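Local coordinates for protein prephenate dehydratase:Amino acid-binding ACT (Brucella abortus, PDB 6VH5) that probably converts prephenate to phenylpyruvate in phenylalanine biosynthesis and binds phenylalanine at its ACT domain, at residues R195-A206 with I290-R300. Residues are numbered along the deposited sequence; the frame is centred on the assembly and turned at random.
Sequences RFVVLSKNKQWA and ILGVYKGSDIR
Val293 presses its CG2 methyl onto the indole of Trp205, centred over the five-membered ring at 3.4 Å from the centroid and only 8° off the ring normal, a CH-pi contact. With CG1 anti to the backbone N (chi1 179°), CG2 falls beside that N and faces the indole, while CB of Val293 lies over the CG–CD1 bond. On the opposite face CE of Lys203 lies off-centre, near the NE1–CE2 edge. The benzo ring is met by Ile290, whose CG2 approaches Trp205 CZ2 obliquely at 3.9 Å. In the plane of the indole a water accepts from Trp205 NE1 (3.2 Å) and donates to Ile290 O (3.0 Å). Beside this packing, Ala206 N donates to Val293 O at 3.0 Å. The contact lays the segment that follows the dehydratase strand 193-200 along 286-295, an outermost strand of the four-stranded antiparallel ACT sheet, where a classic beta bulge at Leu291 and Gly292 faces Thr218. Ala206 O is taken by His268, and Pro269 also packs on Trp205.

Farther along, the two domains meet through charge. Arg195, buried and extended, brings NH2 to 3.4 Å from Arg300 NH2, which lies over one face of the Arg195 guanidinium; the two planes stand 72° apart. Glu100 forms salt bridges with both arginines, which probably offsets their like charge, and Glu76 and Asp264 also pair with Arg195, Glu266 with Arg300. Arg195 NH2 lies at the edge of the Tyr294 ring, 3.4 Å from Tyr294 OH, and that hydroxyl is hydrogen-bonded to Thr218. Arg195 adjoins Thr194, predicted to be essential for activity, whereas Arg300 lies about 9 Å from a bound phenylalanine, side chain to ligand.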
loop_
_atom_site.group_PDB
_atom_site.type_symbol
_atom_site.label_atom_id
_atom_site.label_comp_id
_atom_site.label_asym_id
_atom_site.label_seq_id
_atom_site.Cartn_x
_atom_site.Cartn_y
_atom_site.Cartn_z
ATOM N N ARG A 195 -12.100 -0.995 -0.156
ATOM C CA ARG A 195 -12.666 -0.351 -1.334
ATOM C C ARG A 195 -12.041 -0.953 -2.583
ATOM O O ARG A 195 -10.814 -0.921 -2.755
ATOM C CB ARG A 195 -12.453 1.157 -1.309
ATOM C CG ARG A 195 -12.820 1.833 -2.635
ATOM C CD ARG A 195 -12.689 3.366 -2.542
ATOM N NE ARG A 195 -13.279 3.986 -3.718
ATOM C CZ ARG A 195 -12.719 4.950 -4.434
ATOM N NH1 ARG A 195 -11.541 5.450 -4.090
ATOM N NH2 ARG A 195 -13.349 5.414 -5.495
ATOM N N PHE A 196 -12.883 -1.474 -3.460
ATOM C CA PHE A 196 -12.413 -1.957 -4.744
ATOM C C PHE A 196 -12.778 -0.966 -5.842
ATOM O O PHE A 196 -13.713 -0.171 -5.705
ATOM C CB PHE A 196 -13.016 -3.326 -5.079
ATOM C CG PHE A 196 -12.737 -4.388 -4.067
ATOM C CD1 PHE A 196 -13.525 -4.511 -2.930
ATOM C CD2 PHE A 196 -11.702 -5.286 -4.260
ATOM C CE1 PHE A 196 -13.279 -5.500 -2.001
ATOM C CE2 PHE A 196 -11.447 -6.281 -3.333
ATOM C CZ PHE A 196 -12.235 -6.388 -2.202
ATOM N N VAL A 197 -12.026 -1.034 -6.942
ATOM C CA VAL A 197 -12.397 -0.409 -8.206
ATOM C C VAL A 197 -12.493 -1.513 -9.250
ATOM O O VAL A 197 -11.710 -2.466 -9.231
ATOM C CB VAL A 197 -11.399 0.675 -8.661
ATOM C CG1 VAL A 197 -11.549 1.935 -7.805
ATOM C CG2 VAL A 197 -9.983 0.131 -8.603
ATOM N N VAL A 198 -13.472 -1.390 -10.135
ATOM C CA VAL A 198 -13.682 -2.335 -11.223
ATOM C C VAL A 198 -12.988 -1.788 -12.465
ATOM O O VAL A 198 -13.283 -0.673 -12.902
ATOM C CB VAL A 198 -15.184 -2.539 -11.468
ATOM C CG1 VAL A 198 -15.429 -3.677 -12.448
ATOM C CG2 VAL A 198 -15.892 -2.780 -10.138
ATOM N N LEU A 199 -12.087 -2.578 -13.052
ATOM C CA LEU A 199 -11.273 -2.123 -14.170
ATOM C C LEU A 199 -11.717 -2.773 -15.473
ATOM O O LEU A 199 -12.238 -3.892 -15.488
ATOM C CB LEU A 199 -9.785 -2.405 -13.938
ATOM C CG LEU A 199 -9.218 -1.778 -12.661
ATOM C CD1 LEU A 199 -7.714 -1.935 -12.632
ATOM C CD2 LEU A 199 -9.628 -0.323 -12.475
ATOM N N SER A 200 -11.495 -2.055 -16.575
ATOM C CA SER A 200 -11.857 -2.536 -17.900
ATOM C C SER A 200 -10.825 -2.066 -18.914
ATOM O O SER A 200 -10.221 -1.002 -18.761
ATOM C CB SER A 200 -13.250 -2.032 -18.310
ATOM O OG SER A 200 -13.503 -2.287 -19.679
ATOM N N LYS A 201 -10.686 -2.845 -19.989
ATOM C CA LYS A 201 -9.757 -2.508 -21.060
ATOM C C LYS A 201 -10.326 -1.432 -21.970
ATOM O O LYS A 201 -9.566 -0.666 -22.575
ATOM C CB LYS A 201 -9.424 -3.772 -21.863
ATOM C CG LYS A 201 -8.565 -3.569 -23.125
ATOM C CD LYS A 201 -8.620 -4.810 -24.026
ATOM C CE LYS A 201 -7.513 -4.839 -25.078
ATOM N NZ LYS A 201 -6.202 -5.242 -24.497
ATOM N N ASN A 202 -11.649 -1.341 -22.039
ATOM C CA ASN A 202 -12.355 -0.429 -22.920
ATOM C C ASN A 202 -13.063 0.639 -22.105
ATOM O O ASN A 202 -13.603 0.359 -21.030
ATOM C CB ASN A 202 -13.353 -1.179 -23.792
ATOM C CG ASN A 202 -12.663 -2.093 -24.778
ATOM O OD1 ASN A 202 -12.809 -3.311 -24.703
ATOM N ND2 ASN A 202 -11.877 -1.516 -25.684
ATOM N N LYS A 203 -13.073 1.852 -22.644
ATOM C CA LYS A 203 -13.581 3.010 -21.938
ATOM C C LYS A 203 -15.100 3.052 -22.008
ATOM O O LYS A 203 -15.703 2.748 -23.041
ATOM C CB LYS A 203 -12.981 4.280 -22.550
ATOM C CG LYS A 203 -13.762 5.586 -22.341
ATOM C CD LYS A 203 -13.172 6.692 -23.239
ATOM C CE LYS A 203 -13.750 8.074 -22.925
ATOM N NZ LYS A 203 -12.892 9.175 -23.443
ATOM N N GLN A 204 -15.716 3.360 -20.871
ATOM C CA GLN A 204 -17.164 3.495 -20.791
ATOM C C GLN A 204 -17.445 4.466 -19.664
ATOM O O GLN A 204 -17.038 4.222 -18.525
ATOM C CB GLN A 204 -17.850 2.148 -20.522
ATOM C CG GLN A 204 -19.319 2.263 -20.096
ATOM C CD GLN A 204 -19.520 2.185 -18.576
ATOM O OE1 GLN A 204 -18.786 1.488 -17.873
ATOM N NE2 GLN A 204 -20.521 2.899 -18.072
ATOM N N TRP A 205 -18.141 5.546 -19.977
ATOM C CA TRP A 205 -18.519 6.535 -18.990
ATOM C C TRP A 205 -19.972 6.327 -18.591
ATOM O O TRP A 205 -20.827 6.082 -19.447
ATOM C CB TRP A 205 -18.307 7.939 -19.551
ATOM C CG TRP A 205 -16.862 8.363 -19.588
ATOM C CD1 TRP A 205 -15.770 7.590 -19.298
ATOM C CD2 TRP A 205 -16.360 9.678 -19.877
ATOM N NE1 TRP A 205 -14.620 8.341 -19.406
ATOM C CE2 TRP A 205 -14.954 9.622 -19.762
ATOM C CE3 TRP A 205 -16.963 10.895 -20.220
ATOM C CZ2 TRP A 205 -14.145 10.736 -19.974
ATOM C CZ3 TRP A 205 -16.158 12.005 -20.437
ATOM C CH2 TRP A 205 -14.762 11.916 -20.314
ATOM N N ALA A 206 -20.257 6.484 -17.300
ATOM C CA ALA A 206 -21.638 6.503 -16.853
ATOM C C ALA A 206 -22.322 7.738 -17.417
ATOM O O ALA A 206 -21.679 8.754 -17.696
ATOM C CB ALA A 206 -21.713 6.494 -15.327
ATOM N N ILE A 290 -8.202 11.650 -17.555
ATOM C CA ILE A 290 -9.349 11.080 -16.856
ATOM C C ILE A 290 -9.264 9.559 -16.932
ATOM O O ILE A 290 -9.262 8.982 -18.025
ATOM C CB ILE A 290 -10.670 11.593 -17.442
ATOM C CG1 ILE A 290 -10.848 13.082 -17.127
ATOM C CG2 ILE A 290 -11.827 10.772 -16.897
ATOM C CD1 ILE A 290 -12.152 13.655 -17.608
ATOM N N LEU A 291 -9.192 8.905 -15.770
ATOM C CA LEU A 291 -9.053 7.457 -15.724
ATOM C C LEU A 291 -10.380 6.724 -15.590
ATOM O O LEU A 291 -10.425 5.506 -15.834
ATOM C CB LEU A 291 -8.125 7.059 -14.579
ATOM C CG LEU A 291 -6.692 7.567 -14.726
ATOM C CD1 LEU A 291 -5.847 7.129 -13.531
ATOM C CD2 LEU A 291 -6.108 7.030 -16.033
ATOM N N GLY A 292 -11.463 7.432 -15.275
ATOM C CA GLY A 292 -12.759 6.790 -15.213
ATOM C C GLY A 292 -13.897 7.682 -14.768
ATOM O O GLY A 292 -13.696 8.672 -14.048
ATOM N N VAL A 293 -15.106 7.340 -15.216
ATOM C CA VAL A 293 -16.335 8.063 -14.881
ATOM C C VAL A 293 -17.389 7.005 -14.587
ATOM O O VAL A 293 -17.860 6.323 -15.510
ATOM C CB VAL A 293 -16.809 8.980 -16.015
ATOM C CG1 VAL A 293 -18.091 9.683 -15.604
ATOM C CG2 VAL A 293 -15.716 9.959 -16.412
ATOM N N TYR A 294 -17.741 6.838 -13.308
ATOM C CA TYR A 294 -18.471 5.648 -12.891
ATOM C C TYR A 294 -19.458 5.964 -11.772
ATOM O O TYR A 294 -19.322 6.955 -11.043
ATOM C CB TYR A 294 -17.494 4.544 -12.462
ATOM C CG TYR A 294 -16.402 4.964 -11.489
ATOM C CD1 TYR A 294 -16.472 4.615 -10.143
ATOM C CD2 TYR A 294 -15.285 5.669 -11.917
ATOM C CE1 TYR A 294 -15.472 4.969 -9.252
ATOM C CE2 TYR A 294 -14.282 6.043 -11.026
ATOM C CZ TYR A 294 -14.379 5.684 -9.697
ATOM O OH TYR A 294 -13.382 6.037 -8.808
ATOM N N LYS A 295 -20.444 5.075 -11.625
ATOM C CA LYS A 295 -21.435 5.211 -10.568
ATOM C C LYS A 295 -20.772 5.085 -9.204
ATOM O O LYS A 295 -19.865 4.271 -9.011
ATOM C CB LYS A 295 -22.525 4.145 -10.701
ATOM C CG LYS A 295 -23.379 4.254 -11.950
ATOM C CD LYS A 295 -24.371 3.098 -12.028
ATOM C CE LYS A 295 -25.236 3.177 -13.278
ATOM N NZ LYS A 295 -26.224 2.060 -13.347
ATOM N N GLY A 296 -21.240 5.889 -8.251
ATOM C CA GLY A 296 -20.704 5.890 -6.905
ATOM C C GLY A 296 -21.541 5.053 -5.955
ATOM O O GLY A 296 -22.760 4.956 -6.091
ATOM N N SER A 297 -20.870 4.442 -4.986
ATOM C CA SER A 297 -21.571 3.574 -4.055
ATOM C C SER A 297 -22.440 4.391 -3.104
ATOM O O SER A 297 -22.133 5.539 -2.774
ATOM C CB SER A 297 -20.577 2.721 -3.268
ATOM O OG SER A 297 -21.263 1.858 -2.382
ATOM N N ASP A 298 -23.537 3.777 -2.655
ATOM C CA ASP A 298 -24.457 4.437 -1.737
ATOM C C ASP A 298 -23.797 4.810 -0.418
ATOM O O ASP A 298 -24.366 5.610 0.336
ATOM C CB ASP A 298 -25.666 3.535 -1.463
ATOM C CG ASP A 298 -26.553 3.364 -2.680
ATOM O OD1 ASP A 298 -26.801 4.365 -3.383
ATOM O OD2 ASP A 298 -27.001 2.226 -2.935
ATOM N N ILE A 299 -22.615 4.260 -0.128
ATOM C CA ILE A 299 -21.891 4.569 1.096
ATOM C C ILE A 299 -21.480 6.035 1.155
ATOM O O ILE A 299 -21.186 6.556 2.238
ATOM C CB ILE A 299 -20.661 3.642 1.199
ATOM C CG1 ILE A 299 -20.056 3.675 2.600
ATOM C CG2 ILE A 299 -19.618 4.022 0.151
ATOM C CD1 ILE A 299 -18.989 2.628 2.819
ATOM N N ARG A 300 -21.449 6.713 0.002
ATOM C CA ARG A 300 -21.074 8.120 -0.065
ATOM C C ARG A 300 -22.127 9.051 0.525
ATOM O O ARG A 300 -21.806 10.202 0.843
ATOM C CB ARG A 300 -20.785 8.502 -1.518
ATOM C CG ARG A 300 -19.382 8.125 -1.976
ATOM C CD ARG A 300 -19.286 7.898 -3.490
ATOM N NE ARG A 300 -17.996 7.314 -3.844
ATOM C CZ ARG A 300 -16.849 7.990 -3.829
ATOM N NH1 ARG A 300 -16.836 9.281 -3.483
ATOM N NH2 ARG A 300 -15.713 7.383 -4.159
HETATM O O HOH W 1 -11.640 7.344 -18.769
#